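Local coordinates for ribosomal-protein-serine acetyltransferase, putative (PDB 2FCK) that is of unestablished function but belongs to the GNAT acetyltransferases and may acetylate N-terminal serine or alanine of proteins, perhaps ribosomal ones, at residues 4-9 against 64-69; 17-22 against 60-65; 69-74 against 87-92; 96-101 against 132-137. All coordinates share one frame; numbering follows the deposited sequence. Where two conformers were deposited one is given.

Interaction 1 of 4, residues 4-9 against 64-69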
# COMPACT_ATOMS: atom_id res chain seq x y z
N MSE A 4 16.65 1.50 -13.64
CA MSE A 4 17.06 2.22 -12.41
C MSE A 4 18.54 1.97 -12.08
O MSE A 4 19.02 0.83 -12.00
CB MSE A 4 16.18 1.83 -11.23
CG MSE A 4 14.72 1.96 -11.54
SE MSE A 4 14.27 3.70 -12.41
CE MSE A 4 12.60 3.87 -11.38
N THR A 5 19.24 3.06 -11.91
CA THR A 5 20.54 3.08 -11.32
C THR A 5 20.56 4.38 -10.56
O THR A 5 19.68 5.25 -10.76
CB THR A 5 21.60 3.12 -12.39
OG1 THR A 5 21.30 4.22 -13.26
CG2 THR A 5 21.64 1.81 -13.16
N PRO A 6 21.53 4.56 -9.67
CA PRO A 6 21.59 5.86 -9.01
C PRO A 6 21.73 7.05 -9.97
O PRO A 6 21.56 8.20 -9.54
CB PRO A 6 22.84 5.75 -8.12
CG PRO A 6 23.08 4.25 -7.94
CD PRO A 6 22.58 3.60 -9.20
N ASP A 7 22.02 6.77 -11.24
CA ASP A 7 22.22 7.84 -12.21
C ASP A 7 20.93 8.22 -12.95
O ASP A 7 20.92 9.16 -13.80
CB ASP A 7 23.29 7.43 -13.22
CG ASP A 7 24.68 7.52 -12.65
OD1 ASP A 7 24.95 8.50 -11.90
OD2 ASP A 7 25.50 6.63 -12.94
N PHE A 8 19.87 7.49 -12.67
CA PHE A 8 18.61 7.69 -13.39
C PHE A 8 17.99 9.02 -13.06
O PHE A 8 17.88 9.37 -11.89
CB PHE A 8 17.57 6.62 -13.00
CG PHE A 8 16.21 6.84 -13.65
CD1 PHE A 8 15.10 7.26 -12.89
CD2 PHE A 8 16.03 6.65 -15.03
CE1 PHE A 8 13.83 7.49 -13.50
CE2 PHE A 8 14.76 6.85 -15.63
CZ PHE A 8 13.67 7.27 -14.86
N GLN A 9 17.62 9.78 -14.11
CA GLN A 9 17.00 11.10 -13.93
C GLN A 9 15.71 11.18 -14.75
O GLN A 9 15.58 10.55 -15.81
CB GLN A 9 17.92 12.23 -14.38
CG GLN A 9 19.39 11.99 -13.99
CD GLN A 9 20.24 13.19 -14.17
OE1 GLN A 9 20.00 14.00 -15.07
NE2 GLN A 9 21.25 13.34 -13.30
N ASN A 64 17.10 3.52 -0.05
CA ASN A 64 15.79 3.07 -0.54
C ASN A 64 15.78 2.96 -2.07
O ASN A 64 15.28 1.97 -2.63
CB ASN A 64 14.65 3.93 -0.05
CG ASN A 64 14.63 4.08 1.45
OD1 ASN A 64 14.17 5.10 1.97
ND2 ASN A 64 15.12 3.09 2.15
N TRP A 65 16.41 3.93 -2.73
CA TRP A 65 16.47 3.92 -4.20
C TRP A 65 17.23 2.68 -4.72
O TRP A 65 16.73 1.92 -5.56
CB TRP A 65 17.09 5.22 -4.64
CG TRP A 65 17.30 5.48 -6.12
CD1 TRP A 65 18.07 4.75 -7.01
CD2 TRP A 65 16.88 6.65 -6.83
NE1 TRP A 65 18.10 5.38 -8.25
CE2 TRP A 65 17.38 6.54 -8.15
CE3 TRP A 65 16.08 7.78 -6.48
CZ2 TRP A 65 17.12 7.52 -9.13
CZ3 TRP A 65 15.83 8.74 -7.44
CH2 TRP A 65 16.36 8.61 -8.76
N VAL A 66 18.42 2.44 -4.19
CA VAL A 66 19.25 1.32 -4.66
C VAL A 66 18.57 -0.04 -4.31
O VAL A 66 18.79 -1.09 -4.98
CB VAL A 66 20.67 1.41 -4.06
CG1 VAL A 66 21.39 2.69 -4.57
CG2 VAL A 66 20.58 1.42 -2.54
N LYS A 67 17.78 -0.02 -3.24
CA LYS A 67 17.06 -1.25 -2.82
C LYS A 67 15.74 -1.37 -3.61
O LYS A 67 14.99 -2.35 -3.45
CB LYS A 67 16.72 -1.23 -1.31
CG LYS A 67 17.83 -1.64 -0.36
CD LYS A 67 17.55 -1.07 1.03
CE LYS A 67 17.00 -2.10 2.00
NZ LYS A 67 16.63 -1.43 3.30
N ALA A 68 15.43 -0.36 -4.44
CA ALA A 68 14.19 -0.28 -5.22
C ALA A 68 12.89 -0.24 -4.40
O ALA A 68 11.82 -0.60 -4.90
CB ALA A 68 14.11 -1.37 -6.33
N GLU A 69 12.99 0.24 -3.16
CA GLU A 69 11.84 0.33 -2.24
C GLU A 69 11.10 1.66 -2.36
O GLU A 69 9.91 1.74 -2.05
CB GLU A 69 12.28 0.10 -0.80
CG GLU A 69 12.69 -1.35 -0.53
CD GLU A 69 12.99 -1.62 0.93
OE1 GLU A 69 13.29 -2.79 1.25
OE2 GLU A 69 12.95 -0.69 1.77
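Trp-65 turns the edge of its indole toward the loop 4-9 and donates its NE1 proton to the backbone carbonyl of Thr-5, with NE1 and O 3.0 Å apart and 154° at the hydrogen. With CG anti to the backbone N (chi1 179°), the indole swings from the helix to the loop. The oxygen lies close to the indole plane, but NE1 stands well above the plane of the carbonyl group. The opposite face of that plane receives the backbone N of Phe-8, 2.9 Å from Thr-5 O, which closes the type I beta turn from Thr-5 to Phe-8. Pro-6 suits the second position because its ring fixes phi near the value needed there. Helix 51-66 ends here in a Schellman motif, with Ala-68 at positive phi, and Trp-65 reaches from its last turn to hold the N-terminal loop of this GNAT-family chain. Tryptophan serves well, as its large apolar ring can be buried while its single N-H finds an acceptor. Farther round the rim, CZ2 of Trp-65 lies 3.4 Å from the carbonyl O of Phe-8. On the surface side, CG of Pro-6 meets CG1 of Val-66 at 4.1 Å, the two side chains crossing roughly at right angles.

Interaction 2 of 4, residues 17-22 against 60-65. With NO3 (nitrate ion), chain H.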
# COMPACT_ATOMS: atom_id res chain seq x y z
N LEU A 17 14.98 15.80 -12.10
CA LEU A 17 14.55 15.00 -10.96
C LEU A 17 15.61 13.90 -10.81
O LEU A 17 15.77 13.10 -11.73
CB LEU A 17 13.16 14.37 -11.22
CG LEU A 17 11.93 15.27 -10.95
CD1 LEU A 17 11.92 16.54 -11.86
CD2 LEU A 17 10.71 14.41 -11.23
N ARG A 18 16.26 13.81 -9.65
CA ARG A 18 17.36 12.86 -9.45
C ARG A 18 17.66 12.67 -7.97
O ARG A 18 17.18 13.44 -7.12
CB ARG A 18 18.63 13.38 -10.15
CG ARG A 18 19.08 14.80 -9.70
CD ARG A 18 20.52 15.04 -10.15
NE ARG A 18 21.00 16.38 -9.86
CZ ARG A 18 21.57 16.73 -8.71
NH1 ARG A 18 21.67 15.85 -7.73
NH2 ARG A 18 22.01 17.98 -8.55
N LEU A 19 18.50 11.68 -7.67
CA LEU A 19 18.96 11.50 -6.30
C LEU A 19 19.71 12.75 -5.87
O LEU A 19 20.64 13.22 -6.57
CB LEU A 19 19.97 10.36 -6.21
CG LEU A 19 19.33 9.05 -5.87
CD1 LEU A 19 20.42 7.97 -5.92
CD2 LEU A 19 18.60 9.03 -4.50
N ILE A 20 19.37 13.22 -4.68
CA ILE A 20 20.22 14.20 -4.00
C ILE A 20 21.49 13.49 -3.51
O ILE A 20 21.42 12.39 -2.93
CB ILE A 20 19.47 14.84 -2.81
CG1 ILE A 20 18.16 15.50 -3.29
CG2 ILE A 20 20.39 15.82 -2.07
CD1 ILE A 20 17.30 16.02 -2.11
N THR A 21 22.68 14.09 -3.75
CA THR A 21 23.92 13.45 -3.34
C THR A 21 24.41 13.93 -1.96
O THR A 21 23.97 14.97 -1.46
CB THR A 21 25.05 13.70 -4.35
OG1 THR A 21 25.41 15.07 -4.28
CG2 THR A 21 24.59 13.40 -5.75
N ALA A 22 25.33 13.16 -1.37
CA ALA A 22 25.93 13.48 -0.08
C ALA A 22 26.53 14.89 -0.09
O ALA A 22 26.41 15.62 0.89
CB ALA A 22 27.02 12.45 0.28
N ALA A 60 19.81 7.87 3.71
CA ALA A 60 18.62 7.02 3.83
C ALA A 60 17.81 6.91 2.52
O ALA A 60 17.38 5.82 2.10
CB ALA A 60 17.76 7.55 4.90
N THR A 61 17.66 8.04 1.85
CA THR A 61 16.93 8.07 0.62
C THR A 61 17.66 7.28 -0.48
O THR A 61 17.04 6.57 -1.29
CB THR A 61 16.75 9.57 0.20
OG1 THR A 61 16.02 10.25 1.25
CG2 THR A 61 15.99 9.70 -1.08
N ARG A 62 18.97 7.41 -0.51
CA ARG A 62 19.76 6.66 -1.47
C ARG A 62 19.59 5.16 -1.28
O ARG A 62 19.45 4.40 -2.25
CB ARG A 62 21.24 7.07 -1.41
CG ARG A 62 22.06 6.23 -2.38
CD ARG A 62 23.55 6.25 -2.10
NE ARG A 62 24.21 5.29 -3.01
CZ ARG A 62 24.46 4.01 -2.74
NH1 ARG A 62 24.21 3.45 -1.54
NH2 ARG A 62 25.02 3.26 -3.67
N LEU A 63 19.60 4.74 -0.02
CA LEU A 63 19.53 3.32 0.31
C LEU A 63 18.22 2.81 -0.30
O LEU A 63 18.24 1.82 -1.04
CB LEU A 63 19.56 3.15 1.83
CG LEU A 63 19.58 1.72 2.41
CD1 LEU A 63 20.57 0.83 1.65
CD2 LEU A 63 19.92 1.81 3.90
N ASN A 64 17.10 3.52 -0.05
CA ASN A 64 15.79 3.07 -0.54
C ASN A 64 15.78 2.96 -2.07
O ASN A 64 15.28 1.97 -2.63
CB ASN A 64 14.65 3.93 -0.05
CG ASN A 64 14.63 4.08 1.45
OD1 ASN A 64 14.17 5.10 1.97
ND2 ASN A 64 15.12 3.09 2.15
N TRP A 65 16.41 3.93 -2.73
CA TRP A 65 16.47 3.92 -4.20
C TRP A 65 17.23 2.68 -4.72
O TRP A 65 16.73 1.92 -5.56
CB TRP A 65 17.09 5.22 -4.64
CG TRP A 65 17.30 5.48 -6.12
CD1 TRP A 65 18.07 4.75 -7.01
CD2 TRP A 65 16.88 6.65 -6.83
NE1 TRP A 65 18.10 5.38 -8.25
CE2 TRP A 65 17.38 6.54 -8.15
CE3 TRP A 65 16.08 7.78 -6.48
CZ2 TRP A 65 17.12 7.52 -9.13
CZ3 TRP A 65 15.83 8.74 -7.44
CH2 TRP A 65 16.36 8.61 -8.76
N NO3 H . 25.54 6.11 -6.18
O1 NO3 H . 25.40 6.89 -5.01
O2 NO3 H . 25.79 6.72 -7.43
O3 NO3 H . 25.44 4.72 -6.10
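Strand 15-18 and helix 51-66 belong to the GNAT fold, and Leu-19, which follows Arg-18, packs against the last turns of the helix. Its branched end lies over one face of the Trp-65 indole. The CG of Leu-19 sits 3.6 Å from the centroid of the six-membered ring of Trp-65 and 17° off the ring normal, a CH-pi contact. The methyls spread across the same face, CD2 of Leu-19 approaching CE3 of Trp-65 at 3.4 Å while CD1 lies nearer the five-membered ring. A branched aliphatic chain fits here because it covers the broad flat surface with several C-H groups at once. One helical turn earlier, Thr-61 borders the leucine, its OG1 being bonded to the carbonyl of Phe-57, and CD2 of Leu-19 also comes within 4.0 Å of CA of Arg-62. The aliphatic part of Arg-62 skirts the leucine; with CG anti to the backbone N (chi1 177°) and the chain extended from CG to NE, the guanidinium is carried away to a nitrate ion, probably from the crystallisation liquor. The nitrate lies at the guanidinium edge, where NE of Arg-62 donates to O1 of the nitrate at 2.8 Å and NH2 to its O3 at 2.9 Å.

Interaction 3 of 4, residues 69-74 against 87-92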
# COMPACT_ATOMS: atom_id res chain seq x y z
N GLU A 69 12.99 0.24 -3.16
CA GLU A 69 11.84 0.33 -2.24
C GLU A 69 11.10 1.66 -2.36
O GLU A 69 9.91 1.74 -2.05
CB GLU A 69 12.28 0.10 -0.80
CG GLU A 69 12.69 -1.35 -0.53
CD GLU A 69 12.99 -1.62 0.93
OE1 GLU A 69 13.29 -2.79 1.25
OE2 GLU A 69 12.95 -0.69 1.77
N ALA A 70 11.81 2.71 -2.76
CA ALA A 70 11.24 4.05 -2.81
C ALA A 70 12.16 4.87 -3.66
O ALA A 70 13.37 4.60 -3.69
CB ALA A 70 11.15 4.64 -1.39
N TYR A 71 11.65 5.90 -4.30
CA TYR A 71 12.45 6.70 -5.17
C TYR A 71 12.16 8.13 -4.74
O TYR A 71 11.10 8.66 -5.05
CB TYR A 71 12.09 6.45 -6.64
CG TYR A 71 12.53 5.08 -7.11
CD1 TYR A 71 13.90 4.80 -7.32
CD2 TYR A 71 11.61 4.07 -7.32
CE1 TYR A 71 14.32 3.54 -7.72
CE2 TYR A 71 12.03 2.77 -7.73
CZ TYR A 71 13.40 2.54 -7.95
OH TYR A 71 13.86 1.30 -8.36
N GLY A 72 13.05 8.69 -3.93
CA GLY A 72 12.85 10.10 -3.49
C GLY A 72 13.74 10.96 -4.35
O GLY A 72 14.96 10.89 -4.19
N PHE A 73 13.12 11.70 -5.28
CA PHE A 73 13.82 12.56 -6.21
C PHE A 73 13.93 13.97 -5.67
O PHE A 73 12.90 14.63 -5.36
CB PHE A 73 13.04 12.69 -7.53
CG PHE A 73 12.88 11.39 -8.28
CD1 PHE A 73 11.83 10.53 -7.99
CD2 PHE A 73 13.74 11.10 -9.37
CE1 PHE A 73 11.64 9.34 -8.72
CE2 PHE A 73 13.55 9.91 -10.09
CZ PHE A 73 12.52 9.05 -9.78
N GLY A 74 15.16 14.48 -5.59
CA GLY A 74 15.31 15.92 -5.47
C GLY A 74 14.86 16.58 -6.78
O GLY A 74 15.10 16.06 -7.89
N VAL A 87 9.91 15.13 -5.05
CA VAL A 87 8.75 14.30 -5.37
C VAL A 87 9.21 12.87 -5.17
O VAL A 87 10.37 12.53 -5.47
CB VAL A 87 8.21 14.55 -6.82
CG1 VAL A 87 7.61 16.00 -6.95
CG2 VAL A 87 9.29 14.22 -7.91
N ALA A 88 8.32 12.04 -4.63
CA ALA A 88 8.75 10.67 -4.32
C ALA A 88 7.71 9.64 -4.62
O ALA A 88 6.52 9.88 -4.40
CB ALA A 88 9.13 10.58 -2.85
N ILE A 89 8.19 8.45 -5.02
CA ILE A 89 7.36 7.25 -4.86
C ILE A 89 7.71 6.70 -3.48
O ILE A 89 8.86 6.26 -3.23
CB ILE A 89 7.65 6.15 -5.92
CG1 ILE A 89 7.45 6.69 -7.34
CG2 ILE A 89 6.70 4.95 -5.72
CD1 ILE A 89 8.11 5.87 -8.44
N ASN A 90 6.75 6.78 -2.57
CA ASN A 90 7.02 6.38 -1.21
C ASN A 90 6.96 4.89 -1.02
O ASN A 90 7.75 4.37 -0.24
CB ASN A 90 6.01 7.00 -0.25
CG ASN A 90 6.17 8.45 -0.08
OD1 ASN A 90 7.29 8.97 -0.07
ND2 ASN A 90 5.04 9.15 0.10
N GLU A 91 5.99 4.23 -1.65
CA GLU A 91 5.75 2.77 -1.50
C GLU A 91 5.07 2.20 -2.73
O GLU A 91 4.08 2.77 -3.22
CB GLU A 91 4.84 2.50 -0.28
CG GLU A 91 4.28 1.06 -0.16
CD GLU A 91 5.13 0.16 0.75
OE1 GLU A 91 5.31 -1.06 0.46
OE2 GLU A 91 5.56 0.69 1.81
N PHE A 92 5.57 1.05 -3.19
CA PHE A 92 4.90 0.31 -4.24
C PHE A 92 3.92 -0.68 -3.60
O PHE A 92 4.24 -1.30 -2.60
CB PHE A 92 5.91 -0.47 -5.09
CG PHE A 92 6.77 0.45 -5.95
CD1 PHE A 92 8.06 0.79 -5.55
CD2 PHE A 92 6.26 0.94 -7.13
CE1 PHE A 92 8.86 1.66 -6.37
CE2 PHE A 92 7.07 1.79 -7.96
CZ PHE A 92 8.35 2.11 -7.56
O HOH W 1 7.87 -0.30 -1.87
O HOH W 2 9.48 2.46 0.96
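Tyr-71 and Phe-92 meet with CG of each anti to its carbonyl carbon (chi1 -71° and -70°), which brings the two rings together beside the strands. They touch at their edges, CE2 of Tyr-71 being 3.6 Å from CE1 of Phe-92, and the side chains cross at about a right angle. Ile-89 touches both rings: its CG2 rests over one face of Phe-92, off toward the rim, while its CD1 approaches CD2 of Tyr-71. On the same side of the sheet, Phe-73 sets CB 4.1 Å from CG2 of Val-87. Apolar Phe-73, Val-87 and Ile-89 suit a face that helix 114-129 covers, through Leu-122 against the first two and Cys-126 against Ile-89; Tyr-71 instead meets Trp-65 edge-to-face.

On the other side Ala-88 projects its methyl beside Gly-72, its non-hydrogen-bonded partner, the CA atoms of the two being just 4.2 Å apart. With no side chain on Gly-72, that methyl can settle 3.8 Å from its CA. The flanking pairs are hydrogen-bonded. Tyr-71 and Ile-89 exchange two backbone bonds, and so do Phe-73 and Val-87, Phe-73 N giving its proton to Val-87 O at 2.9 Å. Before the strand proper, a water takes over the bridging, donating to Glu-69 O at 2.9 Å and accepting from Phe-92 N at 3.0 Å. Asn-90 and Glu-91 together face Ser-100 of the next strand, a classic beta bulge. Strands 71-77 and 83-93 form an antiparallel beta hairpin, part of the central sheet of the GNAT fold.

Interaction 4 of 4, residues 96-101 against 132-137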
# COMPACT_ATOMS: atom_id res chain seq x y z
N PHE A 96 -1.61 -4.64 -6.01
CA PHE A 96 -2.67 -3.87 -6.63
C PHE A 96 -2.23 -3.00 -7.81
O PHE A 96 -2.99 -2.18 -8.23
CB PHE A 96 -3.32 -2.96 -5.61
CG PHE A 96 -3.64 -3.67 -4.34
CD1 PHE A 96 -2.93 -3.40 -3.19
CD2 PHE A 96 -4.59 -4.65 -4.33
CE1 PHE A 96 -3.23 -4.09 -2.02
CE2 PHE A 96 -4.90 -5.33 -3.16
CZ PHE A 96 -4.20 -5.05 -2.02
N ASN A 97 -1.00 -3.20 -8.29
CA ASN A 97 -0.40 -2.44 -9.38
C ASN A 97 -0.49 -0.94 -9.14
O ASN A 97 -0.88 -0.19 -10.03
CB ASN A 97 -1.06 -2.80 -10.71
CG ASN A 97 -0.22 -2.36 -11.90
OD1 ASN A 97 1.01 -2.37 -11.84
ND2 ASN A 97 -0.88 -1.90 -12.96
N MSE A 98 -0.19 -0.54 -7.91
CA MSE A 98 -0.48 0.81 -7.43
C MSE A 98 0.76 1.34 -6.74
O MSE A 98 1.62 0.55 -6.37
CB MSE A 98 -1.64 0.63 -6.38
CG MSE A 98 -2.02 1.87 -5.82
SE MSE A 98 -3.60 1.59 -4.69
CE MSE A 98 -3.01 2.87 -3.63
N ALA A 99 0.87 2.65 -6.51
CA ALA A 99 1.93 3.15 -5.64
C ALA A 99 1.46 4.39 -4.88
O ALA A 99 0.46 4.99 -5.24
CB ALA A 99 3.23 3.52 -6.49
N SER A 100 2.24 4.75 -3.87
CA SER A 100 2.03 5.91 -2.98
C SER A 100 3.00 7.01 -3.32
O SER A 100 4.20 6.78 -3.36
CB SER A 100 2.38 5.44 -1.53
OG SER A 100 2.90 6.52 -0.74
N LEU A 101 2.48 8.22 -3.56
CA LEU A 101 3.38 9.34 -3.89
C LEU A 101 3.36 10.38 -2.77
O LEU A 101 2.34 10.56 -2.02
CB LEU A 101 2.93 10.04 -5.19
CG LEU A 101 2.81 9.21 -6.46
CD1 LEU A 101 2.60 10.19 -7.60
CD2 LEU A 101 4.00 8.34 -6.76
N LEU A 132 1.79 1.35 -13.92
CA LEU A 132 0.94 1.29 -12.75
C LEU A 132 -0.44 1.77 -13.20
O LEU A 132 -0.56 2.53 -14.17
CB LEU A 132 1.52 2.15 -11.61
CG LEU A 132 2.86 1.67 -11.06
CD1 LEU A 132 3.45 2.73 -10.11
CD2 LEU A 132 2.79 0.29 -10.40
N THR A 133 -1.49 1.29 -12.54
CA THR A 133 -2.85 1.65 -12.94
C THR A 133 -3.60 2.49 -11.89
O THR A 133 -4.74 2.83 -12.09
CB THR A 133 -3.70 0.40 -13.40
OG1 THR A 133 -3.50 -0.69 -12.50
CG2 THR A 133 -3.29 -0.02 -14.82
N ARG A 134 -2.92 2.84 -10.80
CA ARG A 134 -3.46 3.74 -9.80
C ARG A 134 -2.33 4.30 -8.94
O ARG A 134 -1.41 3.57 -8.55
CB ARG A 134 -4.42 2.96 -8.86
CG ARG A 134 -5.04 3.82 -7.75
CD ARG A 134 -6.17 3.03 -6.96
NE ARG A 134 -6.49 3.72 -5.69
CZ ARG A 134 -7.48 4.61 -5.52
NH1 ARG A 134 -8.32 4.89 -6.50
NH2 ARG A 134 -7.61 5.23 -4.36
N LEU A 135 -2.44 5.59 -8.60
CA LEU A 135 -1.51 6.19 -7.63
C LEU A 135 -2.34 6.85 -6.53
O LEU A 135 -3.37 7.42 -6.83
CB LEU A 135 -0.65 7.27 -8.31
CG LEU A 135 0.19 6.79 -9.51
CD1 LEU A 135 0.83 7.99 -10.26
CD2 LEU A 135 1.26 5.83 -9.09
N GLU A 136 -1.89 6.74 -5.29
CA GLU A 136 -2.48 7.50 -4.16
C GLU A 136 -1.50 8.58 -3.63
O GLU A 136 -0.30 8.32 -3.44
CB GLU A 136 -2.87 6.54 -3.06
CG GLU A 136 -4.17 5.81 -3.48
CD GLU A 136 -4.71 4.84 -2.43
OE1 GLU A 136 -4.08 4.66 -1.36
OE2 GLU A 136 -5.74 4.20 -2.74
N ILE A 137 -2.04 9.77 -3.38
CA ILE A 137 -1.40 10.85 -2.64
C ILE A 137 -2.11 11.02 -1.31
O ILE A 137 -3.34 10.99 -1.32
CB ILE A 137 -1.50 12.12 -3.44
CG1 ILE A 137 -0.62 11.98 -4.69
CG2 ILE A 137 -1.06 13.35 -2.64
CD1 ILE A 137 -0.96 12.92 -5.73
O HOH W 3 -4.37 -0.39 -9.94
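Asn-97 meets Thr-133 through both backbone and side chain at one end of a parallel pair of strands. Its carbonyl O accepts from Thr-133 N at 3.0 Å in a nearly straight bond (167°), while its amide ND2 donates to Thr-133 OG1 at 2.9 Å and also to the carbonyl of Glu-131. The threonine hydroxyl in turn gives its proton to a water that donates to Phe-96 O, so OG1 is both acceptor and donor. Asparagine suits this place because Asn-97 has positive phi, part of a G1 bulge facing Tyr-93, and its amide can reach the opposing chain.

Farther on, Ala-99 N donates to Arg-134 O, Ala-99 O accepts from Glu-136 N at 2.9 Å, and Leu-101 N donates to Glu-136 O at 2.8 Å. The N of Arg-134, by contrast, is buried without a partner.

With CG anti to the backbone N (chi1 180°) and an extended chain, Arg-134 carries its guanidinium to Glu-136. In a side-on salt bridge NE and NH2 of Arg-134 both donate to OE2 of Glu-136, with NH2 at 2.7 Å; OE1 forms a salt bridge with NH2 of Arg-164 of the same chain. Arg-134 also reaches Glu-158 through NH2 and, through NH1, Pro-162 O of the second subunit. SE of Met-98, a selenomethionine, lies 3.7 Å from CD of Arg-134, the two chains running side by side.

The opposite face carries Ala-99, Leu-101, Leu-135 and Ile-137, and CD1 of Leu-132 reaches CB of Ala-99 from the preceding loop. Leu-101, Leu-132 and Leu-135 pack against helix 114-129, while strands 83-93 and 170-179 flank the parallel pair 98-105 and 134-139.

In the fold
Along the chain, interactions 1 and 2 close on the same end of helix 51-66, before interactions 3 and 4 open in turn. Interactions 1 and 2 share Trp-65, and their centres lie about 7 Å apart; the centre of interaction 3 is about 9 Å from the centre of each. Trp-65 joins all three, since its ring meets Tyr-71 and Phe-73 edge-to-face. Strands 15-18, 71-77, 83-93, 98-105 and 134-139 are successive neighbours in one sheet, leading to interaction 4, about 12 Å from interaction 3 between centres. Helix 114-129 packs against interactions 1, 3 and 4. The last two also touch the second subunit, so one continuous sheet runs from beside helix 51-66 to that contact.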